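Long-range contact in serine protease inhibitor (Schistosoma haematobium, PDB 3STO), which is a schistosome serpin that probably inhibits serine-type endopeptidases: residues H376-Q388 against M392-V403. Residues are numbered along the deposited sequence; the frame is centred on the assembly and turned at random.
Sequences HVTHPFICFIYDQ and MPIMAAKVMNPV
Met392 and Asp387 pair at the turn end of the C-terminal beta hairpin of this serpin; beyond a corner at Ile394, strands 381-387 and 395-399 run antiparallel, 159° between their directions. Strand 253-260 flanks 381-387, and strand 39-41 flanks 392-399, both antiparallel. Two backbone bonds join the first pair, the shorter from Asp387 N to Met392 O (2.8 Å). Asp387 OD1 takes the backbone N-H groups of Gln389 and Leu390 in the turn and a salt bridge from Arg252. Pro393 lays CB beside Phe384 CD1 (3.6 Å). A classic beta bulge follows, the register shifting by one residue as Ile394 and Met395 sit across from Ile385 alone: Ile385 O receives Ile394 N at 3.0 Å and, weakly, Met395 N at 3.5 Å. Met395, a selenomethionine, crosses the Ile385 side chain at about a right angle; bends at chi2 and chi3 bring CE to 3.5 Å from Ile385 CG1. Ala396 touches the Phe384 ring through CB, whereas Ala397 meets Cys383 SG on the face of Met395 and Val399. Lys398 rests CB and CG along Ile382 CG1, and NZ leads away to a hydrogen bond with Phe34 O. Regular pairing ends at Val399, whose N gives Phe381 O a bond of 2.8 Å, straight at 170°. With chi1 at 59°, the Phe381 ring is sandwiched between Val377 CG1 and Val399 CB, the latter a CH-pi contact 3.8 Å from the ring centroid.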
loop_
_atom_site.group_PDB
_atom_site.type_symbol
_atom_site.label_atom_id
_atom_site.label_comp_id
_atom_site.label_asym_id
_atom_site.label_seq_id
_atom_site.Cartn_x
_atom_site.Cartn_y
_atom_site.Cartn_z
ATOM N N HIS A 376 -20.411 -14.958 0.074
ATOM C CA HIS A 376 -20.958 -14.163 -1.020
ATOM C C HIS A 376 -20.763 -12.681 -0.752
ATOM O O HIS A 376 -21.354 -12.128 0.157
ATOM C CB HIS A 376 -22.434 -14.511 -1.232
ATOM C CG HIS A 376 -22.650 -15.922 -1.654
ATOM N ND1 HIS A 376 -23.901 -16.493 -1.727
ATOM C CD2 HIS A 376 -21.773 -16.881 -2.035
ATOM C CE1 HIS A 376 -23.785 -17.746 -2.122
ATOM N NE2 HIS A 376 -22.501 -18.005 -2.320
ATOM N N VAL A 377 -19.889 -12.054 -1.533
ATOM C CA VAL A 377 -19.415 -10.711 -1.210
ATOM C C VAL A 377 -20.420 -9.734 -1.833
ATOM O O VAL A 377 -20.223 -9.254 -2.937
ATOM C CB VAL A 377 -17.916 -10.490 -1.675
ATOM C CG1 VAL A 377 -17.421 -9.105 -1.353
ATOM C CG2 VAL A 377 -16.987 -11.515 -1.046
ATOM N N THR A 378 -21.510 -9.471 -1.114
ATOM C CA THR A 378 -22.640 -8.728 -1.661
ATOM C C THR A 378 -22.893 -7.386 -0.955
ATOM O O THR A 378 -23.893 -6.709 -1.227
ATOM C CB THR A 378 -23.955 -9.577 -1.555
ATOM O OG1 THR A 378 -24.141 -9.971 -0.197
ATOM C CG2 THR A 378 -23.873 -10.809 -2.392
ATOM N N HIS A 379 -22.001 -7.021 -0.042
ATOM C CA HIS A 379 -22.095 -5.792 0.739
ATOM C C HIS A 379 -20.643 -5.372 1.100
ATOM O O HIS A 379 -19.713 -6.152 0.866
ATOM C CB HIS A 379 -23.001 -6.003 1.982
ATOM C CG HIS A 379 -22.682 -7.231 2.778
ATOM N ND1 HIS A 379 -22.000 -7.191 3.974
ATOM C CD2 HIS A 379 -22.971 -8.546 2.556
ATOM C CE1 HIS A 379 -21.885 -8.421 4.455
ATOM N NE2 HIS A 379 -22.475 -9.258 3.618
ATOM N N PRO A 380 -20.441 -4.154 1.647
ATOM C CA PRO A 380 -19.064 -3.629 1.861
ATOM C C PRO A 380 -18.133 -4.537 2.677
ATOM O O PRO A 380 -18.508 -5.182 3.658
ATOM C CB PRO A 380 -19.300 -2.283 2.570
ATOM C CG PRO A 380 -20.681 -1.847 2.016
ATOM C CD PRO A 380 -21.469 -3.145 2.003
ATOM N N PHE A 381 -16.890 -4.594 2.240
ATOM C CA PHE A 381 -15.960 -5.542 2.819
ATOM C C PHE A 381 -14.558 -4.957 2.919
ATOM O O PHE A 381 -14.207 -3.994 2.241
ATOM C CB PHE A 381 -15.921 -6.811 1.978
ATOM C CG PHE A 381 -15.514 -6.573 0.539
ATOM C CD1 PHE A 381 -16.435 -6.114 -0.402
ATOM C CD2 PHE A 381 -14.216 -6.807 0.124
ATOM C CE1 PHE A 381 -16.076 -5.930 -1.718
ATOM C CE2 PHE A 381 -13.844 -6.611 -1.206
ATOM C CZ PHE A 381 -14.774 -6.181 -2.129
ATOM N N ILE A 382 -13.746 -5.574 3.755
ATOM C CA ILE A 382 -12.350 -5.182 3.862
ATOM C C ILE A 382 -11.482 -6.284 3.257
ATOM O O ILE A 382 -11.748 -7.472 3.424
ATOM C CB ILE A 382 -12.000 -4.811 5.342
ATOM C CG1 ILE A 382 -12.418 -3.352 5.585
ATOM C CG2 ILE A 382 -10.528 -5.018 5.669
ATOM C CD1 ILE A 382 -13.395 -3.209 6.647
ATOM N N CYS A 383 -10.478 -5.892 2.502
ATOM C CA CYS A 383 -9.608 -6.887 1.913
ATOM C C CYS A 383 -8.125 -6.486 1.970
ATOM O O CYS A 383 -7.784 -5.309 2.166
ATOM C CB CYS A 383 -10.057 -7.231 0.498
ATOM S SG CYS A 383 -9.956 -5.861 -0.605
ATOM N N PHE A 384 -7.253 -7.481 1.818
ATOM C CA PHE A 384 -5.820 -7.274 1.917
ATOM C C PHE A 384 -5.098 -8.100 0.885
ATOM O O PHE A 384 -5.564 -9.174 0.515
ATOM C CB PHE A 384 -5.341 -7.751 3.265
ATOM C CG PHE A 384 -6.007 -7.078 4.439
ATOM C CD1 PHE A 384 -5.480 -5.882 4.970
ATOM C CD2 PHE A 384 -7.088 -7.666 5.056
ATOM C CE1 PHE A 384 -6.028 -5.277 6.073
ATOM C CE2 PHE A 384 -7.681 -7.067 6.174
ATOM C CZ PHE A 384 -7.141 -5.873 6.690
ATOM N N ILE A 385 -3.972 -7.599 0.386
ATOM C CA ILE A 385 -2.994 -8.515 -0.167
ATOM C C ILE A 385 -2.080 -8.835 1.003
ATOM O O ILE A 385 -1.464 -7.946 1.563
ATOM C CB ILE A 385 -2.231 -7.911 -1.291
ATOM C CG1 ILE A 385 -3.185 -7.596 -2.436
ATOM C CG2 ILE A 385 -1.058 -8.833 -1.689
ATOM C CD1 ILE A 385 -2.561 -6.751 -3.527
ATOM N N TYR A 386 -2.067 -10.087 1.436
ATOM C CA TYR A 386 -1.367 -10.457 2.654
ATOM C C TYR A 386 -0.071 -11.166 2.270
ATOM O O TYR A 386 -0.070 -12.011 1.372
ATOM C CB TYR A 386 -2.264 -11.375 3.503
ATOM C CG TYR A 386 -1.642 -11.935 4.765
ATOM C CD1 TYR A 386 -1.390 -11.124 5.862
ATOM C CD2 TYR A 386 -1.307 -13.283 4.861
ATOM C CE1 TYR A 386 -0.830 -11.628 7.021
ATOM C CE2 TYR A 386 -0.738 -13.803 6.018
ATOM C CZ TYR A 386 -0.493 -12.961 7.101
ATOM O OH TYR A 386 0.063 -13.457 8.270
ATOM N N ASP A 387 1.022 -10.809 2.953
ATOM C CA ASP A 387 2.345 -11.402 2.710
ATOM C C ASP A 387 2.666 -12.485 3.743
ATOM O O ASP A 387 2.772 -12.200 4.936
ATOM C CB ASP A 387 3.405 -10.315 2.719
ATOM C CG ASP A 387 4.782 -10.830 2.312
ATOM O OD1 ASP A 387 5.154 -11.988 2.638
ATOM O OD2 ASP A 387 5.504 -10.048 1.673
ATOM N N GLN A 388 2.822 -13.733 3.291
ATOM C CA GLN A 388 2.856 -14.869 4.223
ATOM C C GLN A 388 4.211 -15.039 4.846
ATOM O O GLN A 388 4.368 -15.719 5.854
ATOM C CB GLN A 388 2.398 -16.177 3.566
ATOM C CG GLN A 388 1.030 -16.062 2.950
ATOM C CD GLN A 388 0.110 -17.185 3.350
ATOM O OE1 GLN A 388 -0.151 -17.427 4.547
ATOM N NE2 GLN A 388 -0.388 -17.891 2.356
HETATM N N MSE A 392 2.238 -9.872 7.164
HETATM C CA MSE A 392 1.567 -8.602 7.284
HETATM C C MSE A 392 0.928 -8.247 5.957
HETATM O O MSE A 392 1.265 -8.799 4.923
HETATM C CB MSE A 392 2.558 -7.517 7.678
HETATM C CG MSE A 392 3.457 -7.107 6.527
HETATM SE SE MSE A 392 4.972 -5.928 7.057
HETATM C CE MSE A 392 3.951 -4.556 8.044
ATOM N N PRO A 393 -0.030 -7.327 5.984
ATOM C CA PRO A 393 -0.573 -6.912 4.693
ATOM C C PRO A 393 0.338 -5.900 4.022
ATOM O O PRO A 393 0.881 -4.984 4.645
ATOM C CB PRO A 393 -1.906 -6.258 5.074
ATOM C CG PRO A 393 -1.648 -5.699 6.465
ATOM C CD PRO A 393 -0.743 -6.724 7.130
ATOM N N ILE A 394 0.530 -6.080 2.735
ATOM C CA ILE A 394 1.242 -5.076 1.993
ATOM C C ILE A 394 0.288 -4.145 1.245
ATOM O O ILE A 394 0.697 -3.128 0.715
ATOM C CB ILE A 394 2.279 -5.700 1.054
ATOM C CG1 ILE A 394 1.608 -6.608 0.046
ATOM C CG2 ILE A 394 3.361 -6.470 1.869
ATOM C CD1 ILE A 394 2.525 -6.913 -1.097
HETATM N N MSE A 395 -0.988 -4.496 1.226
HETATM C CA MSE A 395 -2.021 -3.639 0.666
HETATM C C MSE A 395 -3.249 -3.841 1.576
HETATM O O MSE A 395 -3.599 -4.970 1.928
HETATM C CB MSE A 395 -2.259 -4.001 -0.796
HETATM C CG MSE A 395 -3.261 -3.162 -1.580
HETATM SE SE MSE A 395 -5.184 -3.393 -1.214
HETATM C CE MSE A 395 -5.641 -5.294 -1.453
ATOM N N ALA A 396 -3.845 -2.732 2.007
ATOM C CA ALA A 396 -5.048 -2.713 2.833
ATOM C C ALA A 396 -6.109 -1.863 2.120
ATOM O O ALA A 396 -5.816 -0.816 1.555
ATOM C CB ALA A 396 -4.747 -2.150 4.262
ATOM N N ALA A 397 -7.334 -2.344 2.121
ATOM C CA ALA A 397 -8.395 -1.738 1.351
ATOM C C ALA A 397 -9.740 -1.927 2.028
ATOM O O ALA A 397 -10.024 -2.962 2.623
ATOM C CB ALA A 397 -8.444 -2.310 -0.077
ATOM N N LYS A 398 -10.574 -0.909 1.917
ATOM C CA LYS A 398 -11.975 -1.053 2.238
ATOM C C LYS A 398 -12.794 -0.787 0.955
ATOM O O LYS A 398 -12.647 0.252 0.289
ATOM C CB LYS A 398 -12.373 -0.107 3.365
ATOM C CG LYS A 398 -13.868 -0.145 3.668
ATOM C CD LYS A 398 -14.236 0.783 4.801
ATOM C CE LYS A 398 -14.096 2.235 4.397
ATOM N NZ LYS A 398 -14.973 3.090 5.242
ATOM N N VAL A 399 -13.655 -1.728 0.610
ATOM C CA VAL A 399 -14.485 -1.592 -0.582
ATOM C C VAL A 399 -15.959 -1.441 -0.220
ATOM O O VAL A 399 -16.635 -2.398 0.176
ATOM C CB VAL A 399 -14.273 -2.761 -1.562
ATOM C CG1 VAL A 399 -15.015 -2.490 -2.828
ATOM C CG2 VAL A 399 -12.770 -2.962 -1.847
HETATM N N MSE A 400 -16.445 -0.217 -0.339
HETATM C CA MSE A 400 -17.841 0.085 -0.043
HETATM C C MSE A 400 -18.681 0.137 -1.306
HETATM O O MSE A 400 -19.856 -0.210 -1.305
HETATM C CB MSE A 400 -17.933 1.434 0.652
HETATM C CG MSE A 400 -17.791 1.343 2.142
HETATM SE SE MSE A 400 -18.016 3.093 2.982
HETATM C CE MSE A 400 -17.792 2.487 4.826
ATOM N N ASN A 401 -18.053 0.597 -2.375
ATOM C CA ASN A 401 -18.710 0.840 -3.615
ATOM C C ASN A 401 -17.799 0.350 -4.719
ATOM O O ASN A 401 -16.930 1.098 -5.187
ATOM C CB ASN A 401 -18.960 2.343 -3.781
ATOM C CG ASN A 401 -19.963 2.665 -4.898
ATOM O OD1 ASN A 401 -20.237 1.848 -5.782
ATOM N ND2 ASN A 401 -20.523 3.860 -4.843
ATOM N N PRO A 402 -17.992 -0.911 -5.143
ATOM C CA PRO A 402 -17.183 -1.461 -6.245
ATOM C C PRO A 402 -17.559 -0.776 -7.545
ATOM O O PRO A 402 -18.734 -0.575 -7.819
ATOM C CB PRO A 402 -17.563 -2.947 -6.283
ATOM C CG PRO A 402 -18.687 -3.137 -5.251
ATOM C CD PRO A 402 -19.099 -1.795 -4.735
ATOM N N VAL A 403 -16.577 -0.363 -8.316
ATOM C CA VAL A 403 -16.855 0.321 -9.582
ATOM C C VAL A 403 -15.579 0.320 -10.415
ATOM O O VAL A 403 -14.826 -0.663 -10.358
ATOM C CB VAL A 403 -17.471 1.758 -9.408
ATOM C CG1 VAL A 403 -18.986 1.670 -9.260
ATOM C CG2 VAL A 403 -16.863 2.482 -8.205
#